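PDB 2I5U: DnaD domain protein, which is of unknown function but, as a DnaD domain of the DnaB/DnaD family, probably belongs to the machinery that initiates DNA replication. Local coordinates for residues Glu40-Ile51 / Ile66-Ser77. Residues are numbered along the deposited sequence; the frame is centred on the assembly and turned at random.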
loop_
_atom_site.group_PDB
_atom_site.type_symbol
_atom_site.label_atom_id
_atom_site.label_comp_id
_atom_site.label_asym_id
_atom_site.label_seq_id
_atom_site.Cartn_x
_atom_site.Cartn_y
_atom_site.Cartn_z
ATOM N N GLU A 40 -5.555 -5.433 8.510
ATOM C CA GLU A 40 -4.620 -6.306 7.792
ATOM C C GLU A 40 -4.265 -5.713 6.428
ATOM O O GLU A 40 -3.113 -5.788 5.995
ATOM C CB GLU A 40 -5.231 -7.699 7.582
ATOM C CG GLU A 40 -5.236 -8.581 8.813
ATOM C CD GLU A 40 -6.140 -9.804 8.669
ATOM O OE1 GLU A 40 -7.161 -9.737 7.951
ATOM O OE2 GLU A 40 -5.837 -10.832 9.312
ATOM N N ALA A 41 -5.264 -5.144 5.760
ATOM C CA ALA A 41 -5.055 -4.533 4.452
ATOM C C ALA A 41 -4.106 -3.339 4.594
ATOM O O ALA A 41 -3.180 -3.168 3.793
ATOM C CB ALA A 41 -6.408 -4.119 3.828
ATOM N N GLU A 42 -4.322 -2.515 5.608
ATOM C CA GLU A 42 -3.431 -1.386 5.888
ATOM C C GLU A 42 -2.005 -1.849 6.141
ATOM O O GLU A 42 -1.047 -1.238 5.643
ATOM C CB GLU A 42 -3.972 -0.583 7.075
ATOM C CG GLU A 42 -3.292 0.755 7.331
ATOM C CD GLU A 42 -3.829 1.450 8.581
ATOM O OE1 GLU A 42 -3.719 0.874 9.687
ATOM O OE2 GLU A 42 -4.388 2.565 8.446
ATOM N N GLN A 43 -1.861 -2.924 6.911
ATOM C CA GLN A 43 -0.554 -3.508 7.199
ATOM C C GLN A 43 0.157 -3.980 5.931
ATOM O O GLN A 43 1.366 -3.826 5.804
ATOM C CB GLN A 43 -0.689 -4.678 8.184
ATOM C CG GLN A 43 -1.059 -4.246 9.601
ATOM C CD GLN A 43 -1.191 -5.409 10.582
ATOM O OE1 GLN A 43 -1.459 -6.557 10.193
ATOM N NE2 GLN A 43 -1.041 -5.106 11.866
ATOM N N LEU A 44 -0.596 -4.541 4.988
ATOM C CA LEU A 44 -0.019 -4.980 3.714
ATOM C C LEU A 44 0.542 -3.788 2.938
ATOM O O LEU A 44 1.638 -3.842 2.397
ATOM C CB LEU A 44 -1.051 -5.696 2.846
ATOM C CG LEU A 44 -1.437 -7.112 3.301
ATOM C CD1 LEU A 44 -2.641 -7.632 2.503
ATOM C CD2 LEU A 44 -0.263 -8.058 3.177
ATOM N N ILE A 45 -0.199 -2.694 2.917
ATOM C CA ILE A 45 0.260 -1.527 2.186
ATOM C C ILE A 45 1.532 -0.955 2.846
ATOM O O ILE A 45 2.500 -0.630 2.165
ATOM C CB ILE A 45 -0.844 -0.454 2.029
ATOM C CG1 ILE A 45 -1.959 -0.985 1.123
ATOM C CG2 ILE A 45 -0.258 0.809 1.427
ATOM C CD1 ILE A 45 -3.243 -0.228 1.239
ATOM N N VAL A 46 1.532 -0.861 4.165
ATOM C CA VAL A 46 2.717 -0.390 4.874
ATOM C C VAL A 46 3.928 -1.252 4.516
ATOM O O VAL A 46 5.025 -0.722 4.246
ATOM C CB VAL A 46 2.505 -0.384 6.387
ATOM C CG1 VAL A 46 3.830 -0.126 7.107
ATOM C CG2 VAL A 46 1.469 0.668 6.783
ATOM N N LYS A 47 3.747 -2.573 4.523
ATOM C CA LYS A 47 4.843 -3.482 4.187
ATOM C C LYS A 47 5.347 -3.276 2.745
ATOM O O LYS A 47 6.546 -3.304 2.494
ATOM C CB LYS A 47 4.427 -4.939 4.396
ATOM C CG LYS A 47 5.520 -5.943 4.111
ATOM C CD LYS A 47 6.578 -5.944 5.202
ATOM C CE LYS A 47 7.970 -6.234 4.671
ATOM N NZ LYS A 47 8.649 -4.972 4.252
ATOM N N ALA A 48 4.430 -3.117 1.789
ATOM C CA ALA A 48 4.827 -2.865 0.403
ATOM C C ALA A 48 5.622 -1.556 0.327
ATOM O O ALA A 48 6.585 -1.456 -0.416
ATOM C CB ALA A 48 3.604 -2.811 -0.533
ATOM N N ILE A 49 5.223 -0.547 1.081
ATOM C CA ILE A 49 5.972 0.721 1.080
ATOM C C ILE A 49 7.378 0.533 1.636
ATOM O O ILE A 49 8.368 1.047 1.067
ATOM C CB ILE A 49 5.220 1.824 1.859
ATOM C CG1 ILE A 49 3.969 2.206 1.074
ATOM C CG2 ILE A 49 6.090 3.048 2.065
ATOM C CD1 ILE A 49 2.972 3.121 1.860
ATOM N N GLU A 50 7.491 -0.248 2.696
ATOM C CA GLU A 50 8.812 -0.592 3.262
ATOM C C GLU A 50 9.696 -1.294 2.239
ATOM O O GLU A 50 10.889 -0.993 2.113
ATOM C CB GLU A 50 8.653 -1.491 4.486
ATOM C CG GLU A 50 8.120 -0.736 5.682
ATOM C CD GLU A 50 8.003 -1.581 6.925
ATOM O OE1 GLU A 50 7.542 -2.739 6.825
ATOM O OE2 GLU A 50 8.360 -1.069 8.019
ATOM N N ILE A 51 9.107 -2.226 1.498
ATOM C CA ILE A 51 9.847 -2.948 0.437
ATOM C C ILE A 51 10.349 -1.967 -0.639
ATOM O O ILE A 51 11.487 -2.040 -1.078
ATOM C CB ILE A 51 8.963 -4.055 -0.178
ATOM C CG1 ILE A 51 8.757 -5.199 0.823
ATOM C CG2 ILE A 51 9.569 -4.599 -1.452
ATOM C CD1 ILE A 51 7.648 -6.172 0.463
ATOM N N ILE A 66 3.609 -4.897 -6.471
ATOM C CA ILE A 66 3.699 -5.778 -5.312
ATOM C C ILE A 66 2.321 -6.178 -4.819
ATOM O O ILE A 66 2.033 -7.345 -4.593
ATOM C CB ILE A 66 4.444 -5.109 -4.148
ATOM C CG1 ILE A 66 5.888 -4.797 -4.531
ATOM C CG2 ILE A 66 4.420 -6.006 -2.916
ATOM C CD1 ILE A 66 6.622 -3.908 -3.539
ATOM N N LEU A 67 1.470 -5.190 -4.623
ATOM C CA LEU A 67 0.117 -5.445 -4.125
ATOM C C LEU A 67 -0.724 -6.324 -5.064
ATOM O O LEU A 67 -1.536 -7.119 -4.597
ATOM C CB LEU A 67 -0.607 -4.117 -3.852
ATOM C CG LEU A 67 0.013 -3.247 -2.759
ATOM C CD1 LEU A 67 -0.715 -1.912 -2.745
ATOM C CD2 LEU A 67 -0.008 -3.938 -1.409
ATOM N N LYS A 68 -0.570 -6.159 -6.376
ATOM C CA LYS A 68 -1.337 -6.993 -7.334
ATOM C C LYS A 68 -0.996 -8.450 -7.167
ATOM O O LYS A 68 -1.881 -9.339 -7.306
ATOM C CB LYS A 68 -1.047 -6.595 -8.777
ATOM C CG LYS A 68 -1.702 -5.325 -9.209
ATOM C CD LYS A 68 -1.409 -5.038 -10.666
ATOM C CE LYS A 68 -1.965 -3.688 -11.097
ATOM N NZ LYS A 68 -1.580 -3.291 -12.510
ATOM N N ASP A 69 0.290 -8.727 -6.931
ATOM C CA ASP A 69 0.756 -10.090 -6.670
ATOM C C ASP A 69 0.039 -10.641 -5.457
ATOM O O ASP A 69 -0.624 -11.676 -5.523
ATOM C CB ASP A 69 2.262 -10.125 -6.386
ATOM C CG ASP A 69 3.098 -9.856 -7.604
ATOM O OD1 ASP A 69 2.627 -10.107 -8.725
ATOM O OD2 ASP A 69 4.251 -9.411 -7.438
ATOM N N TRP A 70 0.153 -9.916 -4.353
ATOM C CA TRP A 70 -0.400 -10.367 -3.089
ATOM C C TRP A 70 -1.910 -10.581 -3.173
ATOM O O TRP A 70 -2.443 -11.551 -2.610
ATOM C CB TRP A 70 -0.052 -9.350 -1.994
ATOM C CG TRP A 70 1.428 -9.276 -1.699
ATOM C CD1 TRP A 70 2.405 -10.090 -2.187
ATOM C CD2 TRP A 70 2.084 -8.345 -0.824
ATOM N NE1 TRP A 70 3.626 -9.716 -1.698
ATOM C CE2 TRP A 70 3.461 -8.649 -0.851
ATOM C CE3 TRP A 70 1.642 -7.275 -0.037
ATOM C CZ2 TRP A 70 4.405 -7.948 -0.086
ATOM C CZ3 TRP A 70 2.588 -6.563 0.721
ATOM C CH2 TRP A 70 3.946 -6.900 0.682
ATOM N N GLU A 71 -2.593 -9.708 -3.902
ATOM C CA GLU A 71 -4.051 -9.780 -4.025
ATOM C C GLU A 71 -4.485 -11.029 -4.780
ATOM O O GLU A 71 -5.399 -11.745 -4.335
ATOM C CB GLU A 71 -4.587 -8.545 -4.746
ATOM C CG GLU A 71 -6.093 -8.591 -4.996
ATOM C CD GLU A 71 -6.559 -7.543 -5.969
ATOM O OE1 GLU A 71 -5.795 -7.197 -6.903
ATOM O OE2 GLU A 71 -7.720 -7.066 -5.826
ATOM N N GLN A 72 -3.837 -11.302 -5.910
ATOM C CA GLN A 72 -4.178 -12.490 -6.702
ATOM C C GLN A 72 -3.864 -13.786 -5.952
ATOM O O GLN A 72 -4.603 -14.778 -6.077
ATOM C CB GLN A 72 -3.488 -12.466 -8.078
ATOM C CG GLN A 72 -1.968 -12.484 -8.068
ATOM C CD GLN A 72 -1.373 -13.875 -8.071
ATOM O OE1 GLN A 72 -2.082 -14.875 -8.263
ATOM N NE2 GLN A 72 -0.049 -13.951 -7.879
ATOM N N ARG A 73 -2.781 -13.789 -5.179
ATOM C CA ARG A 73 -2.423 -14.969 -4.370
ATOM C C ARG A 73 -3.399 -15.153 -3.206
ATOM O O ARG A 73 -3.527 -16.256 -2.664
ATOM C CB ARG A 73 -0.984 -14.862 -3.838
ATOM C CG ARG A 73 0.093 -14.869 -4.933
ATOM C CD ARG A 73 1.400 -15.509 -4.464
ATOM N NE ARG A 73 2.600 -14.766 -4.876
ATOM C CZ ARG A 73 3.851 -15.114 -4.551
ATOM N NH1 ARG A 73 4.883 -14.372 -4.961
ATOM N NH2 ARG A 73 4.078 -16.195 -3.810
ATOM N N GLY A 74 -4.090 -14.075 -2.837
ATOM C CA GLY A 74 -5.084 -14.101 -1.779
ATOM C C GLY A 74 -4.478 -13.884 -0.412
ATOM O O GLY A 74 -5.026 -14.341 0.595
ATOM N N PHE A 75 -3.342 -13.188 -0.374
ATOM C CA PHE A 75 -2.692 -12.850 0.886
ATOM C C PHE A 75 -3.511 -11.824 1.668
ATOM O O PHE A 75 -3.597 -10.653 1.280
ATOM C CB PHE A 75 -1.275 -12.311 0.637
ATOM C CG PHE A 75 -0.313 -13.331 0.064
ATOM C CD1 PHE A 75 -0.598 -14.705 0.098
ATOM C CD2 PHE A 75 0.901 -12.915 -0.469
ATOM C CE1 PHE A 75 0.302 -15.633 -0.417
ATOM C CE2 PHE A 75 1.807 -13.831 -0.986
ATOM C CZ PHE A 75 1.511 -15.198 -0.954
ATOM N N LYS A 76 -4.112 -12.278 2.766
ATOM C CA LYS A 76 -4.868 -11.409 3.668
ATOM C C LYS A 76 -3.935 -10.573 4.544
ATOM O O LYS A 76 -4.312 -9.487 4.990
ATOM C CB LYS A 76 -5.797 -12.237 4.573
ATOM C CG LYS A 76 -7.243 -12.357 4.084
ATOM C CD LYS A 76 -7.472 -13.548 3.138
ATOM C CE LYS A 76 -7.223 -14.906 3.812
ATOM N NZ LYS A 76 -7.990 -15.101 5.088
ATOM N N SER A 77 -2.722 -11.076 4.784
ATOM C CA SER A 77 -1.802 -10.446 5.730
ATOM C C SER A 77 -0.337 -10.794 5.458
ATOM O O SER A 77 -0.031 -11.630 4.610
ATOM C CB SER A 77 -2.165 -10.866 7.153
ATOM O OG SER A 77 -2.195 -12.277 7.261
#
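Trp70 pushes its indole as a knob into a hole formed by Leu44, Lys47, Ala48 and Ile51, and this apolar helix-to-helix contact joins helix 38-55 to the last modelled helix, 60-73, of this all-helical DnaD-domain fragment. The axes of helices 40-51 and 66-73 run roughly antiparallel, at 140°, and come no closer than 10.6 Å, a spacing wide enough for a tryptophan.

The six-membered ring of Trp70 does the touching: Trp70 CZ2 meets Ile51 CD1 at 3.7 Å, near the ring plane. Trp70 CE3 lies 3.8 Å from Leu44 CD2. Trp70 CZ3 comes 3.3 Å from Leu44 O, which sits in the ring plane at the edge; that carbonyl already accepts the helical bond from Ala48 N. Ile66 CG2, one turn back on Trp70's own helix, sits over one face of the indole, offset toward its rim, and touches Ala48 CB. Beyond it, Ile66 CD1 packs 3.7 Å from Ile51 CG2. Deeper in, Leu67 CD2 lies 3.9 Å from Ala48 CB, and the same leucine touches Trp27 of helix 18-32, while Ile45 reaches Ile28 there and Ile4 of helix 2-9.

A Schellman motif with Gly74 as C-prime residue ends helix 60-73, and the chain then turns and crosses the start of segment 40-51, bringing Lys76 and Ser77 against Glu40 and Leu44. Leu44, with CG anti to its carbonyl carbon (chi1 -73°), extends to this tail and puts CD1 3.4 Å from Phe75 O. Glu40 CB lies 3.3 Å from Lys76 O, whereas Glu40 OE1 takes a hydrogen bond from Ser37 N.

Shape and hydrophobic burial therefore hold the two segments together, without hydrogen bonds or salt bridges between them, and Phe75 O is buried against leucine carbon with no polar partner.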